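Local coordinates for protein tRNA (guanine-N(1)-)-methyltransferase (Corynebacterium diphtheriae, PDB 7KFF) that transfers a methyl group, probably from S-adenosyl-L-methionine, to N1 of a guanine in tRNA, as a knotted methyltransferase of the SPOUT class, at residues D231-G236 with E268-R273; A146-E151 with R187-G192; D152-S157 with V211-G216. One frame throughout, in Å; residues are numbered along the deposited sequence.

Contact 1: residues D231-G236 with E268-R273. With SAH (S-adenosyl-L-homocysteine), chain C.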
loop_
_atom_site.group_PDB
_atom_site.type_symbol
_atom_site.label_atom_id
_atom_site.label_comp_id
_atom_site.label_asym_id
_atom_site.label_seq_id
_atom_site.Cartn_x
_atom_site.Cartn_y
_atom_site.Cartn_z
ATOM N N ASP A 231 17.435 -10.519 -0.805
ATOM C CA ASP A 231 18.586 -10.743 -1.671
ATOM C C ASP A 231 18.343 -10.224 -3.084
ATOM O O ASP A 231 18.999 -10.674 -4.033
ATOM C CB ASP A 231 18.896 -12.237 -1.722
ATOM C CG ASP A 231 17.700 -13.060 -2.181
ATOM O OD1 ASP A 231 16.618 -12.464 -2.399
ATOM O OD2 ASP A 231 17.841 -14.296 -2.322
ATOM N N GLY A 232 17.404 -9.301 -3.245
ATOM C CA GLY A 232 17.056 -8.771 -4.542
ATOM C C GLY A 232 16.033 -9.575 -5.306
ATOM O O GLY A 232 15.619 -9.145 -6.392
ATOM N N LEU A 233 15.586 -10.706 -4.765
ATOM C CA LEU A 233 14.682 -11.606 -5.457
ATOM C C LEU A 233 13.364 -11.714 -4.701
ATOM O O LEU A 233 13.288 -11.472 -3.490
ATOM C CB LEU A 233 15.286 -13.013 -5.551
ATOM C CG LEU A 233 16.597 -13.155 -6.316
ATOM C CD1 LEU A 233 17.083 -14.602 -6.247
ATOM C CD2 LEU A 233 16.451 -12.697 -7.747
ATOM N N LEU A 234 12.328 -12.107 -5.437
ATOM C CA LEU A 234 11.041 -12.436 -4.839
ATOM C C LEU A 234 11.089 -13.825 -4.211
ATOM O O LEU A 234 11.786 -14.709 -4.697
ATOM C CB LEU A 234 9.951 -12.435 -5.910
ATOM C CG LEU A 234 9.808 -11.157 -6.716
ATOM C CD1 LEU A 234 8.687 -11.338 -7.757
ATOM C CD2 LEU A 234 9.547 -9.970 -5.822
ATOM N N GLU A 235 10.330 -14.022 -3.133
ATOM C CA GLU A 235 10.248 -15.353 -2.548
ATOM C C GLU A 235 9.431 -16.280 -3.442
ATOM O O GLU A 235 8.468 -15.866 -4.092
ATOM C CB GLU A 235 9.602 -15.307 -1.161
ATOM C CG GLU A 235 10.538 -14.869 -0.034
ATOM C CD GLU A 235 11.556 -15.932 0.372
ATOM O OE1 GLU A 235 12.690 -15.549 0.739
ATOM O OE2 GLU A 235 11.220 -17.142 0.342
ATOM N N GLY A 236 9.821 -17.551 -3.466
ATOM C CA GLY A 236 9.081 -18.570 -4.177
ATOM C C GLY A 236 7.898 -19.091 -3.371
ATOM O O GLY A 236 7.573 -18.617 -2.267
ATOM N N GLU A 268 16.140 -21.702 -6.883
ATOM C CA GLU A 268 15.562 -21.773 -8.223
ATOM C C GLU A 268 14.165 -21.167 -8.258
ATOM O O GLU A 268 13.829 -20.394 -9.161
ATOM C CB GLU A 268 15.529 -23.220 -8.704
ATOM C CG GLU A 268 16.913 -23.800 -8.972
ATOM C CD GLU A 268 16.876 -25.297 -9.291
ATOM O OE1 GLU A 268 15.805 -25.933 -9.134
ATOM O OE2 GLU A 268 17.916 -25.838 -9.686
ATOM N N GLN A 269 13.335 -21.514 -7.286
ATOM C CA GLN A 269 11.961 -21.031 -7.307
ATOM C C GLN A 269 11.895 -19.526 -7.110
ATOM O O GLN A 269 10.994 -18.876 -7.643
ATOM C CB GLN A 269 11.155 -21.752 -6.233
ATOM C CG GLN A 269 10.925 -23.215 -6.536
ATOM C CD GLN A 269 10.091 -23.407 -7.783
ATOM O OE1 GLN A 269 8.999 -22.841 -7.898
ATOM N NE2 GLN A 269 10.587 -24.195 -8.716
ATOM N N SER A 270 12.832 -18.969 -6.345
ATOM C CA SER A 270 12.927 -17.521 -6.209
ATOM C C SER A 270 13.374 -16.873 -7.516
ATOM O O SER A 270 12.789 -15.869 -7.952
ATOM C CB SER A 270 13.864 -17.211 -5.046
ATOM O OG SER A 270 14.151 -15.848 -4.948
ATOM N N LEU A 271 14.360 -17.463 -8.190
ATOM C CA LEU A 271 14.746 -16.962 -9.505
ATOM C C LEU A 271 13.584 -17.059 -10.486
ATOM O O LEU A 271 13.353 -16.139 -11.280
ATOM C CB LEU A 271 15.917 -17.768 -10.057
ATOM C CG LEU A 271 17.247 -17.577 -9.338
ATOM C CD1 LEU A 271 18.239 -18.657 -9.721
ATOM C CD2 LEU A 271 17.812 -16.184 -9.657
ATOM N N LYS A 272 12.842 -18.172 -10.444
ATOM C CA LYS A 272 11.746 -18.385 -11.385
ATOM C C LYS A 272 10.627 -17.374 -11.148
ATOM O O LYS A 272 10.122 -16.764 -12.098
ATOM C CB LYS A 272 11.218 -19.813 -11.228
ATOM C CG LYS A 272 10.036 -20.168 -12.102
ATOM C CD LYS A 272 9.734 -21.667 -11.956
ATOM C CE LYS A 272 8.552 -22.117 -12.797
ATOM N NZ LYS A 272 7.285 -22.015 -12.039
ATOM N N ARG A 273 10.232 -17.173 -9.885
ATOM C CA ARG A 273 9.169 -16.216 -9.605
ATOM C C ARG A 273 9.608 -14.823 -10.025
ATOM O O ARG A 273 8.824 -14.065 -10.602
ATOM C CB ARG A 273 8.785 -16.241 -8.125
ATOM C CG ARG A 273 7.676 -15.240 -7.736
ATOM C CD ARG A 273 6.334 -15.560 -8.380
ATOM N NE ARG A 273 5.701 -16.711 -7.739
ATOM C CZ ARG A 273 4.851 -16.640 -6.717
ATOM N NH1 ARG A 273 4.344 -17.760 -6.209
ATOM N NH2 ARG A 273 4.489 -15.460 -6.213
HETATM N N SAH C . 8.001 -14.680 3.710
HETATM C CA SAH C . 7.129 -13.872 2.881
HETATM C CB SAH C . 6.342 -12.980 3.815
HETATM C CG SAH C . 4.836 -13.165 3.775
HETATM S SD SAH C . 4.218 -11.688 4.558
HETATM C C SAH C . 7.858 -12.990 1.882
HETATM O O SAH C . 8.636 -12.116 2.257
HETATM O OXT SAH C . 7.656 -13.120 0.675
HETATM C "C5'" SAH C . 2.593 -12.305 4.978
HETATM C "C4'" SAH C . 1.494 -11.869 4.031
HETATM O "O4'" SAH C . 1.357 -10.450 4.020
HETATM C "C3'" SAH C . 1.637 -12.262 2.553
HETATM O "O3'" SAH C . 1.337 -13.595 2.347
HETATM C "C2'" SAH C . 0.668 -11.274 1.903
HETATM O "O2'" SAH C . -0.667 -11.682 2.074
HETATM C "C1'" SAH C . 0.903 -10.037 2.742
HETATM N N9 SAH C . 1.927 -9.146 2.167
HETATM C C8 SAH C . 3.181 -8.877 2.668
HETATM N N7 SAH C . 3.778 -7.952 1.894
HETATM C C5 SAH C . 2.920 -7.641 0.884
HETATM C C6 SAH C . 3.002 -6.770 -0.194
HETATM N N6 SAH C . 4.083 -6.010 -0.466
HETATM N N1 SAH C . 1.924 -6.684 -1.045
HETATM C C2 SAH C . 0.793 -7.431 -0.815
HETATM N N3 SAH C . 0.694 -8.280 0.246
HETATM C C4 SAH C . 1.748 -8.372 1.066
HETATM O O HOH W 1 16.161 -16.152 -2.621
#
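Ser270 OG donates to Leu234 O at 2.6 Å and takes a hydrogen bond from a water that also donates to Asp231 OD2. The hydroxyl lies anti to the Ser270 backbone N (chi1 172°), which swings it off the helix to the loop carbonyl; it meets that carbonyl from 31° out of its plane. Ser270 OG also sits 3.1 Å from Leu233 CB, a tight fit between helix and loop. Further along this side chain, Leu233 CD1 packs on Leu271 CD2 at 3.8 Å. Leu234 crosses Arg273 at about a right angle, its CD1 4.0 Å from Arg273 CG. Gly236 brings its backbone close to the helix, its CA 4.0 Å from Gln269 O. An Asx turn, Leu233 N to Asp231 OD1, folds the chain at Asp231-Leu233. Glu235 faces away from the helix, and its CG lies 3.4 Å from OXT of S-adenosyl-L-homocysteine. A ligand-side loop is thus packed on a C-terminal helix whose Arg273 also reaches Ala144 O of the second subunit. Residues 231-236 pass across helix 259-277, with Leu282 of helix 279-283 touching both Leu233 and Leu271, and Tyr294 of helix 289-299 packing on Leu271.

Contact 2: residues A146-E151 with R187-G192. With SAH (S-adenosyl-L-homocysteine), chain B.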
loop_
_atom_site.group_PDB
_atom_site.type_symbol
_atom_site.label_atom_id
_atom_site.label_comp_id
_atom_site.label_asym_id
_atom_site.label_seq_id
_atom_site.Cartn_x
_atom_site.Cartn_y
_atom_site.Cartn_z
ATOM N N ALA A 146 8.477 10.327 -2.609
ATOM C CA ALA A 146 9.424 9.270 -2.921
ATOM C C ALA A 146 8.857 7.912 -2.511
ATOM O O ALA A 146 8.232 7.784 -1.444
ATOM C CB ALA A 146 10.747 9.521 -2.204
ATOM N N PRO A 147 9.049 6.883 -3.322
ATOM C CA PRO A 147 8.458 5.580 -2.998
ATOM C C PRO A 147 8.909 5.022 -1.664
ATOM O O PRO A 147 10.087 5.071 -1.321
ATOM C CB PRO A 147 8.947 4.676 -4.136
ATOM C CG PRO A 147 9.205 5.607 -5.262
ATOM C CD PRO A 147 9.715 6.866 -4.640
ATOM N N PHE A 148 7.951 4.447 -0.935
ATOM C CA PHE A 148 8.259 3.659 0.253
ATOM C C PHE A 148 9.015 2.398 -0.151
ATOM O O PHE A 148 8.576 1.648 -1.035
ATOM C CB PHE A 148 6.934 3.270 0.931
ATOM C CG PHE A 148 7.080 2.546 2.249
ATOM C CD1 PHE A 148 7.991 2.970 3.214
ATOM C CD2 PHE A 148 6.287 1.440 2.529
ATOM C CE1 PHE A 148 8.103 2.320 4.411
ATOM C CE2 PHE A 148 6.411 0.786 3.738
ATOM C CZ PHE A 148 7.307 1.218 4.664
ATOM N N THR A 149 10.136 2.145 0.521
ATOM C CA THR A 149 10.979 0.993 0.238
ATOM C C THR A 149 11.228 0.222 1.527
ATOM O O THR A 149 11.020 0.712 2.640
ATOM C CB THR A 149 12.342 1.408 -0.344
ATOM O OG1 THR A 149 13.066 2.090 0.682
ATOM C CG2 THR A 149 12.204 2.260 -1.594
ATOM N N GLN A 150 11.708 -1.002 1.369
ATOM C CA GLN A 150 12.075 -1.790 2.538
ATOM C C GLN A 150 13.219 -1.134 3.303
ATOM O O GLN A 150 13.307 -1.268 4.528
ATOM C CB GLN A 150 12.410 -3.229 2.156
ATOM C CG GLN A 150 12.514 -4.172 3.335
ATOM C CD GLN A 150 11.215 -4.335 4.097
ATOM O OE1 GLN A 150 10.125 -4.104 3.557
ATOM N NE2 GLN A 150 11.320 -4.680 5.377
ATOM N N GLU A 151 14.111 -0.436 2.605
ATOM C CA GLU A 151 15.153 0.315 3.295
ATOM C C GLU A 151 14.554 1.400 4.183
ATOM O O GLU A 151 15.020 1.613 5.310
ATOM C CB GLU A 151 16.099 0.934 2.269
ATOM C CG GLU A 151 17.304 1.643 2.850
ATOM C CD GLU A 151 18.322 2.015 1.787
ATOM O OE1 GLU A 151 18.048 2.943 1.000
ATOM O OE2 GLU A 151 19.390 1.369 1.734
ATOM N N ARG A 187 9.268 13.736 5.480
ATOM C CA ARG A 187 9.346 12.875 4.309
ATOM C C ARG A 187 7.959 12.734 3.697
ATOM O O ARG A 187 7.023 12.273 4.353
ATOM C CB ARG A 187 9.910 11.505 4.694
ATOM C CG ARG A 187 9.707 10.443 3.650
ATOM C CD ARG A 187 10.564 10.607 2.344
ATOM N NE ARG A 187 10.195 9.510 1.459
ATOM C CZ ARG A 187 10.712 8.288 1.511
ATOM N NH1 ARG A 187 10.228 7.315 0.766
ATOM N NH2 ARG A 187 11.734 8.054 2.307
ATOM N N GLU A 188 7.834 13.096 2.436
ATOM C CA GLU A 188 6.673 12.765 1.617
ATOM C C GLU A 188 6.896 11.385 1.021
ATOM O O GLU A 188 7.989 11.090 0.533
ATOM C CB GLU A 188 6.511 13.797 0.499
ATOM C CG GLU A 188 6.020 15.169 1.009
ATOM C CD GLU A 188 6.093 16.267 -0.031
ATOM O OE1 GLU A 188 7.203 16.559 -0.529
ATOM O OE2 GLU A 188 5.048 16.860 -0.350
ATOM N N VAL A 189 5.886 10.517 1.115
ATOM C CA VAL A 189 6.089 9.106 0.805
ATOM C C VAL A 189 4.884 8.544 0.059
ATOM O O VAL A 189 3.741 8.672 0.516
ATOM C CB VAL A 189 6.394 8.287 2.080
ATOM C CG1 VAL A 189 5.388 8.540 3.189
ATOM C CG2 VAL A 189 6.493 6.801 1.772
ATOM N N SER A 190 5.148 7.911 -1.076
ATOM C CA SER A 190 4.131 7.192 -1.818
ATOM C C SER A 190 4.249 5.699 -1.542
ATOM O O SER A 190 5.353 5.146 -1.550
ATOM C CB SER A 190 4.314 7.397 -3.317
ATOM O OG SER A 190 3.352 6.585 -3.973
ATOM N N ILE A 191 3.113 5.024 -1.348
ATOM C CA ILE A 191 3.169 3.568 -1.188
ATOM C C ILE A 191 3.144 2.813 -2.518
ATOM O O ILE A 191 3.341 1.586 -2.528
ATOM C CB ILE A 191 2.145 3.011 -0.169
ATOM C CG1 ILE A 191 0.700 3.242 -0.645
ATOM C CG2 ILE A 191 2.416 3.594 1.204
ATOM C CD1 ILE A 191 -0.304 2.351 0.054
ATOM N N GLY A 192 2.944 3.504 -3.635
ATOM C CA GLY A 192 2.966 2.857 -4.934
ATOM C C GLY A 192 2.368 3.750 -5.989
ATOM O O GLY A 192 1.782 4.799 -5.690
HETATM N N SAH B . -4.868 14.849 -7.005
HETATM C CA SAH B . -3.955 14.044 -6.220
HETATM C CB SAH B . -4.800 13.064 -5.437
HETATM C CG SAH B . -4.692 13.173 -3.927
HETATM S SD SAH B . -5.365 11.626 -3.352
HETATM C C SAH B . -2.952 13.255 -7.044
HETATM O O SAH B . -3.322 12.403 -7.848
HETATM O OXT SAH B . -1.744 13.440 -6.894
HETATM C "C5'" SAH B . -5.731 12.136 -1.677
HETATM C "C4'" SAH B . -4.707 11.695 -0.651
HETATM O "O4'" SAH B . -4.615 10.273 -0.592
HETATM C "C3'" SAH B . -3.260 12.175 -0.846
HETATM O "O3'" SAH B . -3.107 13.500 -0.485
HETATM C "C2'" SAH B . -2.511 11.175 0.035
HETATM O "O2'" SAH B . -2.632 11.504 1.397
HETATM C "C1'" SAH B . -3.296 9.907 -0.224
HETATM N N9 SAH B . -2.730 9.102 -1.322
HETATM C C8 SAH B . -3.281 8.872 -2.563
HETATM N N7 SAH B . -2.494 8.021 -3.245
HETATM C C5 SAH B . -1.425 7.721 -2.456
HETATM C C6 SAH B . -0.310 6.916 -2.639
HETATM N N6 SAH B . -0.056 6.228 -3.771
HETATM N N1 SAH B . 0.599 6.821 -1.610
HETATM C C2 SAH B . 0.391 7.494 -0.430
HETATM N N3 SAH B . -0.706 8.279 -0.233
HETATM C C4 SAH B . -1.583 8.381 -1.240
HETATM O O HOH W 2 6.487 2.233 -2.851
#
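The parallel pairing of edge strand 146-147 with strand 185-190 belongs to the knotted SPOUT core, and the end of the second strand runs into the pocket of S-adenosyl-L-homocysteine. Ala146 O is held by two donors that reach it from opposite faces of its carbonyl plane: Ser190 N at 3.1 Å, and Arg187 NH1 at 3.0 Å with an N-H...O angle of 166°. A bend at chi2 (70°) brings the arginine chain alongside Ala146, whose O meets the edge of the guanidinium in its plane. Arg187 NE donates to Glu188 O at 2.9 Å, and these two bonds, together with the salt bridge from Arg187 NH1 to Asp152, help fix how the flat group is turned. Beyond the proline, Phe148 N donates to Ser190 O at 2.8 Å, nearly along the C=O axis, and, with the Ser190 N to Ala146 O bond, closes the parallel bridge between Pro147 and Ser190. Phe148 CB rests on Val189 CG2 at 3.7 Å, and the ring runs on to helix 200-211, where it touches Ile206 and Ala209, and meets Tyr194 of the second subunit. The pairing probably helps hold the backbone that bonds to the adenine. Gly192 O takes a weak bond from N6 of the ligand, and an ST turn, Gly192 N to Ser190 OG at 3.1 Å, shapes this corner. Just past the strand, Ile191 N donates to N1 of the adenine of S-adenosyl-L-homocysteine at 3.1 Å, with an N-H...N angle of 166°.

Contact 3: residues D152-S157 with V211-G216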
loop_
_atom_site.group_PDB
_atom_site.type_symbol
_atom_site.label_atom_id
_atom_site.label_comp_id
_atom_site.label_asym_id
_atom_site.label_seq_id
_atom_site.Cartn_x
_atom_site.Cartn_y
_atom_site.Cartn_z
ATOM N N ASP A 152 13.533 2.109 3.690
ATOM C CA ASP A 152 12.826 3.066 4.539
ATOM C C ASP A 152 12.271 2.368 5.775
ATOM O O ASP A 152 12.365 2.886 6.892
ATOM C CB ASP A 152 11.628 3.689 3.812
ATOM C CG ASP A 152 11.985 4.656 2.710
ATOM O OD1 ASP A 152 13.011 5.353 2.787
ATOM O OD2 ASP A 152 11.167 4.715 1.760
ATOM N N ALA A 153 11.669 1.183 5.588
ATOM C CA ALA A 153 11.081 0.485 6.725
ATOM C C ALA A 153 12.140 0.175 7.772
ATOM O O ALA A 153 11.924 0.367 8.975
ATOM C CB ALA A 153 10.373 -0.786 6.259
ATOM N N ARG A 154 13.312 -0.279 7.331
ATOM C CA ARG A 154 14.396 -0.555 8.272
ATOM C C ARG A 154 14.822 0.717 8.983
ATOM O O ARG A 154 14.984 0.729 10.201
ATOM C CB ARG A 154 15.598 -1.192 7.565
ATOM C CG ARG A 154 15.349 -2.606 7.089
ATOM C CD ARG A 154 16.624 -3.325 6.732
ATOM N NE ARG A 154 17.278 -2.806 5.533
ATOM C CZ ARG A 154 16.938 -3.146 4.288
ATOM N NH1 ARG A 154 15.945 -3.995 4.079
ATOM N NH2 ARG A 154 17.580 -2.610 3.263
ATOM N N ALA A 155 15.063 1.788 8.226
ATOM C CA ALA A 155 15.450 3.052 8.851
ATOM C C ALA A 155 14.427 3.484 9.901
ATOM O O ALA A 155 14.778 3.837 11.034
ATOM C CB ALA A 155 15.597 4.147 7.792
ATOM N N TRP A 156 13.150 3.474 9.527
ATOM C CA TRP A 156 12.125 4.039 10.393
ATOM C C TRP A 156 11.833 3.152 11.598
ATOM O O TRP A 156 11.308 3.653 12.594
ATOM C CB TRP A 156 10.865 4.349 9.594
ATOM C CG TRP A 156 11.135 5.364 8.505
ATOM C CD1 TRP A 156 12.209 6.212 8.422
ATOM C CD2 TRP A 156 10.349 5.599 7.329
ATOM N NE1 TRP A 156 12.125 6.976 7.272
ATOM C CE2 TRP A 156 10.998 6.606 6.584
ATOM C CE3 TRP A 156 9.147 5.072 6.846
ATOM C CZ2 TRP A 156 10.501 7.070 5.374
ATOM C CZ3 TRP A 156 8.648 5.544 5.643
ATOM C CH2 TRP A 156 9.337 6.527 4.913
ATOM N N SER A 157 12.178 1.861 11.541
ATOM C CA SER A 157 12.030 1.007 12.716
ATOM C C SER A 157 12.879 1.493 13.883
ATOM O O SER A 157 12.630 1.084 15.026
ATOM C CB SER A 157 12.364 -0.460 12.380
ATOM O OG SER A 157 13.738 -0.680 12.167
ATOM N N VAL A 211 6.667 -1.586 12.084
ATOM C CA VAL A 211 6.557 -2.164 13.422
ATOM C C VAL A 211 6.968 -3.627 13.426
ATOM O O VAL A 211 7.493 -4.117 14.432
ATOM C CB VAL A 211 5.144 -1.920 13.995
ATOM C CG1 VAL A 211 4.951 -2.678 15.302
ATOM C CG2 VAL A 211 4.889 -0.410 14.181
ATOM N N ARG A 212 6.750 -4.345 12.330
ATOM C CA ARG A 212 7.161 -5.745 12.315
ATOM C C ARG A 212 8.673 -5.919 12.415
ATOM O O ARG A 212 9.129 -7.039 12.666
ATOM C CB ARG A 212 6.633 -6.481 11.096
ATOM C CG ARG A 212 7.272 -6.078 9.803
ATOM C CD ARG A 212 6.687 -6.825 8.600
ATOM N NE ARG A 212 7.069 -8.232 8.476
ATOM C CZ ARG A 212 8.212 -8.670 7.951
ATOM N NH1 ARG A 212 9.136 -7.833 7.536
ATOM N NH2 ARG A 212 8.424 -9.965 7.847
ATOM N N LEU A 213 9.450 -4.862 12.234
ATOM C CA LEU A 213 10.900 -4.905 12.371
ATOM C C LEU A 213 11.375 -4.559 13.778
ATOM O O LEU A 213 12.588 -4.581 14.034
ATOM C CB LEU A 213 11.551 -3.987 11.341
ATOM C CG LEU A 213 11.218 -4.321 9.906
ATOM C CD1 LEU A 213 11.825 -3.300 8.970
ATOM C CD2 LEU A 213 11.637 -5.742 9.516
ATOM N N ILE A 214 10.461 -4.253 14.693
ATOM C CA ILE A 214 10.835 -4.027 16.091
ATOM C C ILE A 214 11.005 -5.381 16.767
ATOM O O ILE A 214 10.070 -6.201 16.737
ATOM C CB ILE A 214 9.762 -3.196 16.803
ATOM C CG1 ILE A 214 9.634 -1.824 16.139
ATOM C CG2 ILE A 214 10.076 -3.071 18.295
ATOM C CD1 ILE A 214 8.582 -0.946 16.742
ATOM N N PRO A 215 12.140 -5.644 17.412
ATOM C CA PRO A 215 12.319 -6.946 18.064
ATOM C C PRO A 215 11.220 -7.215 19.086
ATOM O O PRO A 215 10.871 -6.353 19.893
ATOM C CB PRO A 215 13.703 -6.840 18.718
ATOM C CG PRO A 215 14.114 -5.425 18.638
ATOM C CD PRO A 215 13.323 -4.774 17.540
ATOM N N GLY A 216 10.666 -8.428 19.030
ATOM C CA GLY A 216 9.591 -8.847 19.894
ATOM C C GLY A 216 8.213 -8.838 19.258
ATOM O O GLY A 216 7.285 -9.449 19.813
#
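Leu213 carries the contact with the last turn of helix 150-156 and Ser157. Leu213 CB lies 3.8 Å from Ser157 CB and 4.0 Å from Ser157 OG. From there CG stands anti to the leucine carbonyl carbon (chi1 -59°), which directs the branch along the helix, back toward its earlier turn. At the tip, Leu213 CD1 comes to 3.7 Å from Ala153 O and the same distance from Arg154 N, so that the methyl rests on the peptide joining these two residues. Leu213 CD1 also touches Ala153 CB at 4.0 Å and Arg154 CG at 4.1 Å, at the foot of the arginine chain. Ile214 adds a looser touch, its CG1 near Ser157 O. A type I turn from Val211 to Ile214, closed by Ile214 N to Val211 O, presents the leucine. Within the SPOUT-family region the contact thereby joins the helix following edge strand 146-147 to the loop leaving helix 200-211. Ser157 OG bends back to donate to Arg154 O at 2.7 Å, and so the hydroxyl is engaged within its own segment while its CB faces the leucine. The loop is tied down by polar bonds outside this interface, Arg212 to Asp227 and Gly216 O to Lys43; what joins it to the helix here is a small surface contact made by van der Waals touches, mainly those of Leu213, with no hydrogen bond to fix it.

Contacts 2 and 3 interlock: their segments alternate along the chain, both use helix 150-156, and their centres are 14 Å apart. Arg187 NH1 meets Asp152 OD2 at 2.9 Å, and Phe148 CE1 packs on Trp156 CZ3 at 3.5 Å. Contact 1 lies apart, its centre about 23 Å from either, yet in the dimer it meets the contact 2 region of the second subunit, Val277 next to contact 1 packing on Ala146 of that subunit. The ligand beside contact 1 is likewise bonded to Ile191 of the second subunit. Contact 3 does not touch this ligand, the Leu213 side chain being about 10 Å from it, but Arg212 makes a salt bridge to Asp227, which is bonded to it.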